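Local coordinates for protein N-alpha-acetyltransferase 30 (Saccharomyces cerevisiae, PDB 6YGA) that catalyses, as the catalytic subunit of the NatC complex, transfer of an acetyl group from acetyl-CoA to the N-terminal methionine of proteins, at residues S55-K68 and G79-R91. Residues are numbered along the deposited sequence; the frame is centred on the assembly and turned at random.
Sequences SGTPNIPIGCIVCK and GYIGMLAVESTYR. With EDO (1,2-ethanediol), chain K.
Ile62 lies across one face of the Tyr90 ring, the two side chains meeting at about a right angle. Its CB sits 3.9 Å from Tyr90 CD1, above the rim of the ring. From there CG2 reaches in over the face, 3.9 Å from the ring centroid in a CH-pi contact, with CE1 the nearest ring atom, and also touches Glu87 OE1; CG1, placed between the backbone N and the carbonyl carbon (chi1 48°), carries CD1 back towards CG and CD2 of the same ring. The tyrosine hydroxyl runs on past Ser55 CB to a hydrogen bond with Asp52. Beyond Ile62, whose O accepts from Glu87 N at 2.7 Å, residues 63-68 and 79-86 pair as an antiparallel hairpin in the central GNAT sheet. A classic bulge interrupts the pairing where Gly82 and Met83 both face Val66, probably beside the acetyl-CoA site, as in other GNAT enzymes: Val66 O accepts from Gly82 N at 2.8 Å and from Met83 N at 3.2 Å. On the face bearing Val66, selenomethionine Met83 bends at chi2 (95°) and chi3, bringing CE to 3.8 Å from Val66 CG1, where both side chains pack against helix 33-40. On the other face, Leu84 CD1 packs 3.8 Å from Ile65 CB.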
ATOM      1  N   SER A  55      10.885 -16.642  40.688  1.00 99.41           N
ATOM      2  CA  SER A  55      11.569 -17.525  39.758  1.00101.41           C
ATOM      3  C   SER A  55      12.978 -17.838  40.252  1.00104.23           C
ATOM      4  O   SER A  55      13.542 -17.135  41.096  1.00103.39           O
ATOM      5  CB  SER A  55      11.638 -16.891  38.369  1.00 99.75           C
ATOM      6  OG  SER A  55      12.596 -17.541  37.549  1.00103.55           O
ATOM      7  N   GLY A  56      13.549 -18.913  39.705  1.00108.11           N
ATOM      8  CA  GLY A  56      14.933 -19.239  40.016  1.00112.99           C
ATOM      9  C   GLY A  56      15.895 -18.136  39.620  1.00111.95           C
ATOM     10  O   GLY A  56      16.908 -17.912  40.287  1.00112.92           O
ATOM     11  N   THR A  57      15.598 -17.440  38.522  1.00110.00           N
ATOM     12  CA  THR A  57      16.342 -16.263  38.099  1.00109.77           C
ATOM     13  C   THR A  57      15.465 -15.042  38.351  1.00107.99           C
ATOM     14  O   THR A  57      14.623 -14.699  37.510  1.00103.95           O
ATOM     15  CB  THR A  57      16.742 -16.365  36.624  1.00108.72           C
ATOM     16  OG1 THR A  57      15.617 -16.785  35.840  1.00107.43           O
ATOM     17  CG2 THR A  57      17.884 -17.358  36.447  1.00113.03           C
ATOM     18  N   PRO A  58      15.603 -14.379  39.503  1.00111.97           N
ATOM     19  CA  PRO A  58      14.599 -13.364  39.864  1.00107.19           C
ATOM     20  C   PRO A  58      14.686 -12.085  39.049  1.00104.42           C
ATOM     21  O   PRO A  58      13.646 -11.566  38.625  1.00103.06           O
ATOM     22  CB  PRO A  58      14.878 -13.118  41.357  1.00109.77           C
ATOM     23  CG  PRO A  58      15.584 -14.349  41.804  1.00114.80           C
ATOM     24  CD  PRO A  58      16.453 -14.727  40.653  1.00115.23           C
ATOM     25  N   ASN A  59      15.883 -11.550  38.819  1.00103.27           N
ATOM     26  CA  ASN A  59      16.016 -10.254  38.169  1.00100.30           C
ATOM     27  C   ASN A  59      16.183 -10.351  36.652  1.00 94.64           C
ATOM     28  O   ASN A  59      16.418  -9.330  36.002  1.00 92.02           O
ATOM     29  CB  ASN A  59      17.185  -9.481  38.790  1.00104.36           C
ATOM     30  CG  ASN A  59      17.159  -8.003  38.448  1.00103.63           C
ATOM     31  OD1 ASN A  59      18.068  -7.491  37.796  1.00104.31           O
ATOM     32  ND2 ASN A  59      16.106  -7.312  38.875  1.00101.99           N
ATOM     33  N   ILE A  60      16.078 -11.540  36.070  1.00 92.30           N
ATOM     34  CA  ILE A  60      16.155 -11.614  34.607  1.00 89.70           C
ATOM     35  C   ILE A  60      14.845 -11.090  34.029  1.00 84.59           C
ATOM     36  O   ILE A  60      13.766 -11.374  34.589  1.00 84.35           O
ATOM     37  CB  ILE A  60      16.445 -13.049  34.148  1.00 95.35           C
ATOM     38  CG1 ILE A  60      16.741 -13.080  32.643  1.00 95.37           C
ATOM     39  CG2 ILE A  60      15.276 -13.957  34.484  1.00 96.32           C
ATOM     40  CD1 ILE A  60      16.821 -14.465  32.079  1.00 98.35           C
ATOM     41  N   PRO A  61      14.873 -10.283  32.973  1.00 79.79           N
ATOM     42  CA  PRO A  61      13.613  -9.821  32.378  1.00 74.39           C
ATOM     43  C   PRO A  61      12.925 -10.937  31.607  1.00 72.32           C
ATOM     44  O   PRO A  61      13.528 -11.583  30.748  1.00 72.62           O
ATOM     45  CB  PRO A  61      14.054  -8.681  31.453  1.00 72.29           C
ATOM     46  CG  PRO A  61      15.399  -8.265  31.954  1.00 74.21           C
ATOM     47  CD  PRO A  61      16.027  -9.526  32.462  1.00 79.25           C
ATOM     48  N   ILE A  62      11.644 -11.156  31.921  1.00 70.70           N
ATOM     49  CA  ILE A  62      10.798 -12.076  31.163  1.00 69.26           C
ATOM     50  C   ILE A  62       9.834 -11.343  30.243  1.00 66.91           C
ATOM     51  O   ILE A  62       9.131 -11.990  29.450  1.00 68.93           O
ATOM     52  CB  ILE A  62      10.021 -13.028  32.100  1.00 69.12           C
ATOM     53  CG1 ILE A  62       9.343 -12.257  33.239  1.00 66.45           C
ATOM     54  CG2 ILE A  62      10.954 -14.076  32.672  1.00 71.44           C
ATOM     55  CD1 ILE A  62       7.925 -11.799  32.943  1.00 61.89           C
ATOM     56  N   GLY A  63       9.774 -10.021  30.328  1.00 64.16           N
ATOM     57  CA  GLY A  63       8.977  -9.221  29.421  1.00 59.71           C
ATOM     58  C   GLY A  63       9.454  -7.790  29.470  1.00 56.74           C
ATOM     59  O   GLY A  63      10.026  -7.343  30.470  1.00 56.68           O
ATOM     60  N   CYS A  64       9.223  -7.070  28.377  1.00 54.27           N
ATOM     61  CA  CYS A  64       9.665  -5.685  28.321  1.00 54.07           C
ATOM     62  C   CYS A  64       8.854  -4.921  27.288  1.00 50.60           C
ATOM     63  O   CYS A  64       8.257  -5.503  26.377  1.00 51.38           O
ATOM     64  CB  CYS A  64      11.156  -5.587  27.993  1.00 57.81           C
ATOM     65  SG  CYS A  64      11.564  -6.107  26.318  1.00 61.21           S
ATOM     66  N   ILE A  65       8.860  -3.601  27.438  1.00 46.78           N
ATOM     67  CA  ILE A  65       8.243  -2.695  26.480  1.00 45.33           C
ATOM     68  C   ILE A  65       9.192  -1.520  26.280  1.00 43.38           C
ATOM     69  O   ILE A  65       9.802  -1.032  27.238  1.00 41.19           O
ATOM     70  CB  ILE A  65       6.841  -2.246  26.950  1.00 43.23           C
ATOM     71  CG1 ILE A  65       6.145  -1.404  25.881  1.00 44.89           C
ATOM     72  CG2 ILE A  65       6.908  -1.502  28.284  1.00 41.38           C
ATOM     73  CD1 ILE A  65       4.697  -1.103  26.216  1.00 47.05           C
ATOM     74  N   VAL A  66       9.350  -1.095  25.030  1.00 42.39           N
ATOM     75  CA  VAL A  66      10.291  -0.044  24.660  1.00 44.44           C
ATOM     76  C   VAL A  66       9.509   1.055  23.956  1.00 42.28           C
ATOM     77  O   VAL A  66       8.809   0.788  22.970  1.00 42.30           O
ATOM     78  CB  VAL A  66      11.416  -0.582  23.764  1.00 47.28           C
ATOM     79  CG1 VAL A  66      12.432   0.503  23.496  1.00 49.44           C
ATOM     80  CG2 VAL A  66      12.081  -1.787  24.408  1.00 49.48           C
ATOM     81  N   CYS A  67       9.627   2.284  24.453  1.00 42.15           N
ATOM     82  CA  CYS A  67       8.819   3.393  23.970  1.00 43.00           C
ATOM     83  C   CYS A  67       9.679   4.628  23.743  1.00 45.52           C
ATOM     84  O   CYS A  67      10.776   4.762  24.288  1.00 48.42           O
ATOM     85  CB  CYS A  67       7.688   3.727  24.953  1.00 41.96           C
ATOM     86  SG  CYS A  67       6.635   2.313  25.341  1.00 45.54           S
ATOM     87  N   LYS A  68       9.154   5.534  22.919  1.00 43.41           N
ATOM     88  CA  LYS A  68       9.737   6.848  22.695  1.00 43.07           C
ATOM     89  C   LYS A  68       8.609   7.870  22.647  1.00 44.22           C
ATOM     90  O   LYS A  68       7.429   7.522  22.559  1.00 41.23           O
ATOM     91  CB  LYS A  68      10.551   6.901  21.395  1.00 41.67           C
ATOM     92  CG  LYS A  68       9.695   7.133  20.160  1.00 43.32           C
ATOM     93  CD  LYS A  68      10.512   7.135  18.881  1.00 49.37           C
ATOM     94  CE  LYS A  68       9.707   7.703  17.718  1.00 52.29           C
ATOM     95  NZ  LYS A  68       9.418   9.155  17.902  1.00 53.47           N
ATOM     96  N   GLY A  79       3.389   9.848  21.981  1.00 38.12           N
ATOM     97  CA  GLY A  79       4.068   8.672  22.474  1.00 37.82           C
ATOM     98  C   GLY A  79       4.022   7.549  21.456  1.00 41.27           C
ATOM     99  O   GLY A  79       3.100   7.447  20.647  1.00 41.19           O
ATOM    100  N   TYR A  80       5.043   6.696  21.495  1.00 42.51           N
ATOM    101  CA  TYR A  80       5.189   5.632  20.510  1.00 43.09           C
ATOM    102  C   TYR A  80       5.668   4.362  21.192  1.00 45.98           C
ATOM    103  O   TYR A  80       6.637   4.393  21.955  1.00 50.79           O
ATOM    104  CB  TYR A  80       6.168   6.044  19.402  1.00 43.98           C
ATOM    105  CG  TYR A  80       6.412   4.972  18.367  1.00 44.00           C
ATOM    106  CD1 TYR A  80       5.432   4.643  17.440  1.00 44.05           C
ATOM    107  CD2 TYR A  80       7.624   4.296  18.312  1.00 43.30           C
ATOM    108  CE1 TYR A  80       5.650   3.665  16.492  1.00 43.62           C
ATOM    109  CE2 TYR A  80       7.852   3.317  17.366  1.00 41.62           C
ATOM    110  CZ  TYR A  80       6.862   3.005  16.460  1.00 42.69           C
ATOM    111  OH  TYR A  80       7.086   2.030  15.517  1.00 43.95           O
ATOM    112  N   ILE A  81       4.988   3.251  20.920  1.00 44.18           N
ATOM    113  CA  ILE A  81       5.354   1.945  21.454  1.00 42.26           C
ATOM    114  C   ILE A  81       6.141   1.216  20.372  1.00 42.46           C
ATOM    115  O   ILE A  81       5.570   0.773  19.369  1.00 43.06           O
ATOM    116  CB  ILE A  81       4.119   1.145  21.890  1.00 41.93           C
ATOM    117  CG1 ILE A  81       3.379   1.883  23.011  1.00 41.10           C
ATOM    118  CG2 ILE A  81       4.508  -0.258  22.332  1.00 41.65           C
ATOM    119  CD1 ILE A  81       2.132   1.171  23.503  1.00 40.93           C
ATOM    120  N   GLY A  82       7.452   1.100  20.566  1.00 42.08           N
ATOM    121  CA  GLY A  82       8.309   0.496  19.566  1.00 44.23           C
ATOM    122  C   GLY A  82       8.350  -1.017  19.626  1.00 47.06           C
ATOM    123  O   GLY A  82       8.189  -1.690  18.601  1.00 47.03           O
HETATM  124  N   MSE A  83       8.568  -1.565  20.818  1.00 49.16           N
HETATM  125  CA  MSE A  83       8.661  -3.012  20.987  1.00 54.39           C
HETATM  126  C   MSE A  83       7.930  -3.530  22.226  1.00 54.22           C
HETATM  127  O   MSE A  83       7.881  -2.870  23.265  1.00 54.66           O
HETATM  128  CB  MSE A  83      10.127  -3.447  21.053  1.00 58.57           C
HETATM  129  CG  MSE A  83      10.895  -3.247  19.759  1.00 64.70           C
HETATM  130 SE   MSE A  83      11.872  -1.559  19.683  0.59 69.41          SE
HETATM  131  CE  MSE A  83      13.399  -2.049  20.800  1.00 68.15           C
ATOM    132  N   LEU A  84       7.367  -4.729  22.097  1.00 53.27           N
ATOM    133  CA  LEU A  84       6.690  -5.410  23.195  1.00 51.74           C
ATOM    134  C   LEU A  84       6.961  -6.899  23.060  1.00 52.81           C
ATOM    135  O   LEU A  84       6.562  -7.514  22.068  1.00 54.45           O
ATOM    136  CB  LEU A  84       5.184  -5.135  23.184  1.00 50.90           C
ATOM    137  CG  LEU A  84       4.379  -5.753  24.332  1.00 52.68           C
ATOM    138  CD1 LEU A  84       4.835  -5.193  25.675  1.00 52.42           C
ATOM    139  CD2 LEU A  84       2.891  -5.520  24.124  1.00 52.01           C
ATOM    140  N   ALA A  85       7.637  -7.472  24.050  1.00 52.23           N
ATOM    141  CA  ALA A  85       7.983  -8.885  24.034  1.00 51.86           C
ATOM    142  C   ALA A  85       7.716  -9.486  25.405  1.00 52.98           C
ATOM    143  O   ALA A  85       7.968  -8.849  26.432  1.00 53.01           O
ATOM    144  CB  ALA A  85       9.450  -9.098  23.636  1.00 50.21           C
ATOM    145  N   VAL A  86       7.185 -10.706  25.411  1.00 54.43           N
ATOM    146  CA  VAL A  86       6.954 -11.478  26.628  1.00 56.50           C
ATOM    147  C   VAL A  86       7.472 -12.886  26.382  1.00 60.13           C
ATOM    148  O   VAL A  86       7.200 -13.473  25.329  1.00 60.83           O
ATOM    149  CB  VAL A  86       5.464 -11.504  27.025  1.00 55.87           C
ATOM    150  CG1 VAL A  86       5.210 -12.561  28.094  1.00 55.68           C
ATOM    151  CG2 VAL A  86       5.016 -10.134  27.514  1.00 53.07           C
ATOM    152  N   GLU A  87       8.225 -13.419  27.342  1.00 63.82           N
ATOM    153  CA  GLU A  87       8.829 -14.736  27.185  1.00 66.86           C
ATOM    154  C   GLU A  87       7.755 -15.802  26.998  1.00 69.40           C
ATOM    155  O   GLU A  87       6.660 -15.722  27.561  1.00 71.27           O
ATOM    156  CB  GLU A  87       9.701 -15.059  28.395  1.00 72.69           C
ATOM    157  CG  GLU A  87      10.715 -16.159  28.153  1.00 82.38           C
ATOM    158  CD  GLU A  87      11.867 -16.104  29.133  1.00 89.60           C
ATOM    159  OE1 GLU A  87      12.106 -15.021  29.704  1.00 89.28           O
ATOM    160  OE2 GLU A  87      12.532 -17.142  29.334  1.00 95.75           O
ATOM    161  N   SER A  88       8.085 -16.817  26.194  1.00 71.91           N
ATOM    162  CA  SER A  88       7.089 -17.803  25.781  1.00 73.75           C
ATOM    163  C   SER A  88       6.490 -18.539  26.974  1.00 74.57           C
ATOM    164  O   SER A  88       5.293 -18.851  26.984  1.00 75.07           O
ATOM    165  CB  SER A  88       7.718 -18.793  24.799  1.00 75.94           C
ATOM    166  OG  SER A  88       6.752 -19.689  24.280  1.00 77.38           O
ATOM    167  N   THR A  89       7.302 -18.826  27.993  1.00 75.10           N
ATOM    168  CA  THR A  89       6.806 -19.554  29.155  1.00 78.78           C
ATOM    169  C   THR A  89       5.856 -18.719  30.005  1.00 77.30           C
ATOM    170  O   THR A  89       5.048 -19.289  30.747  1.00 78.85           O
ATOM    171  CB  THR A  89       7.974 -20.039  30.016  1.00 81.86           C
ATOM    172  OG1 THR A  89       8.907 -18.968  30.203  1.00 82.53           O
ATOM    173  CG2 THR A  89       8.679 -21.207  29.351  1.00 84.03           C
ATOM    174  N   TYR A  90       5.926 -17.393  29.908  1.00 74.01           N
ATOM    175  CA  TYR A  90       5.140 -16.503  30.751  1.00 71.65           C
ATOM    176  C   TYR A  90       3.935 -15.907  30.034  1.00 71.85           C
ATOM    177  O   TYR A  90       3.291 -15.004  30.575  1.00 71.14           O
ATOM    178  CB  TYR A  90       6.027 -15.383  31.296  1.00 65.80           C
ATOM    179  CG  TYR A  90       6.941 -15.827  32.414  1.00 65.24           C
ATOM    180  CD1 TYR A  90       8.148 -16.459  32.144  1.00 65.81           C
ATOM    181  CD2 TYR A  90       6.592 -15.621  33.741  1.00 65.68           C
ATOM    182  CE1 TYR A  90       8.984 -16.873  33.168  1.00 67.29           C
ATOM    183  CE2 TYR A  90       7.420 -16.027  34.771  1.00 68.60           C
ATOM    184  CZ  TYR A  90       8.614 -16.652  34.480  1.00 69.07           C
ATOM    185  OH  TYR A  90       9.440 -17.056  35.502  1.00 71.78           O
ATOM    186  N   ARG A  91       3.610 -16.390  28.838  1.00 73.92           N
ATOM    187  CA  ARG A  91       2.465 -15.858  28.116  1.00 73.10           C
ATOM    188  C   ARG A  91       1.162 -16.370  28.721  1.00 73.33           C
ATOM    189  O   ARG A  91       1.103 -17.452  29.312  1.00 73.87           O
ATOM    190  CB  ARG A  91       2.548 -16.232  26.637  1.00 74.89           C
ATOM    191  CG  ARG A  91       3.846 -15.802  25.977  1.00 75.30           C
ATOM    192  CD  ARG A  91       3.651 -15.475  24.507  1.00 76.68           C
ATOM    193  NE  ARG A  91       4.871 -14.946  23.902  1.00 78.12           N
ATOM    194  CZ  ARG A  91       5.658 -15.633  23.080  1.00 81.91           C
ATOM    195  NH1 ARG A  91       5.351 -16.881  22.749  1.00 85.60           N
ATOM    196  NH2 ARG A  91       6.750 -15.071  22.580  1.00 81.53           N
TER
HETATM  197  C1  EDO K 208       3.094  -2.977  18.879  1.00 69.08           C
HETATM  198  O1  EDO K 208       2.789  -4.318  19.285  1.00 69.84           O
HETATM  199  C2  EDO K 208       4.502  -2.625  19.340  1.00 67.84           C
HETATM  200  O2  EDO K 208       5.427  -3.520  18.716  1.00 68.96           O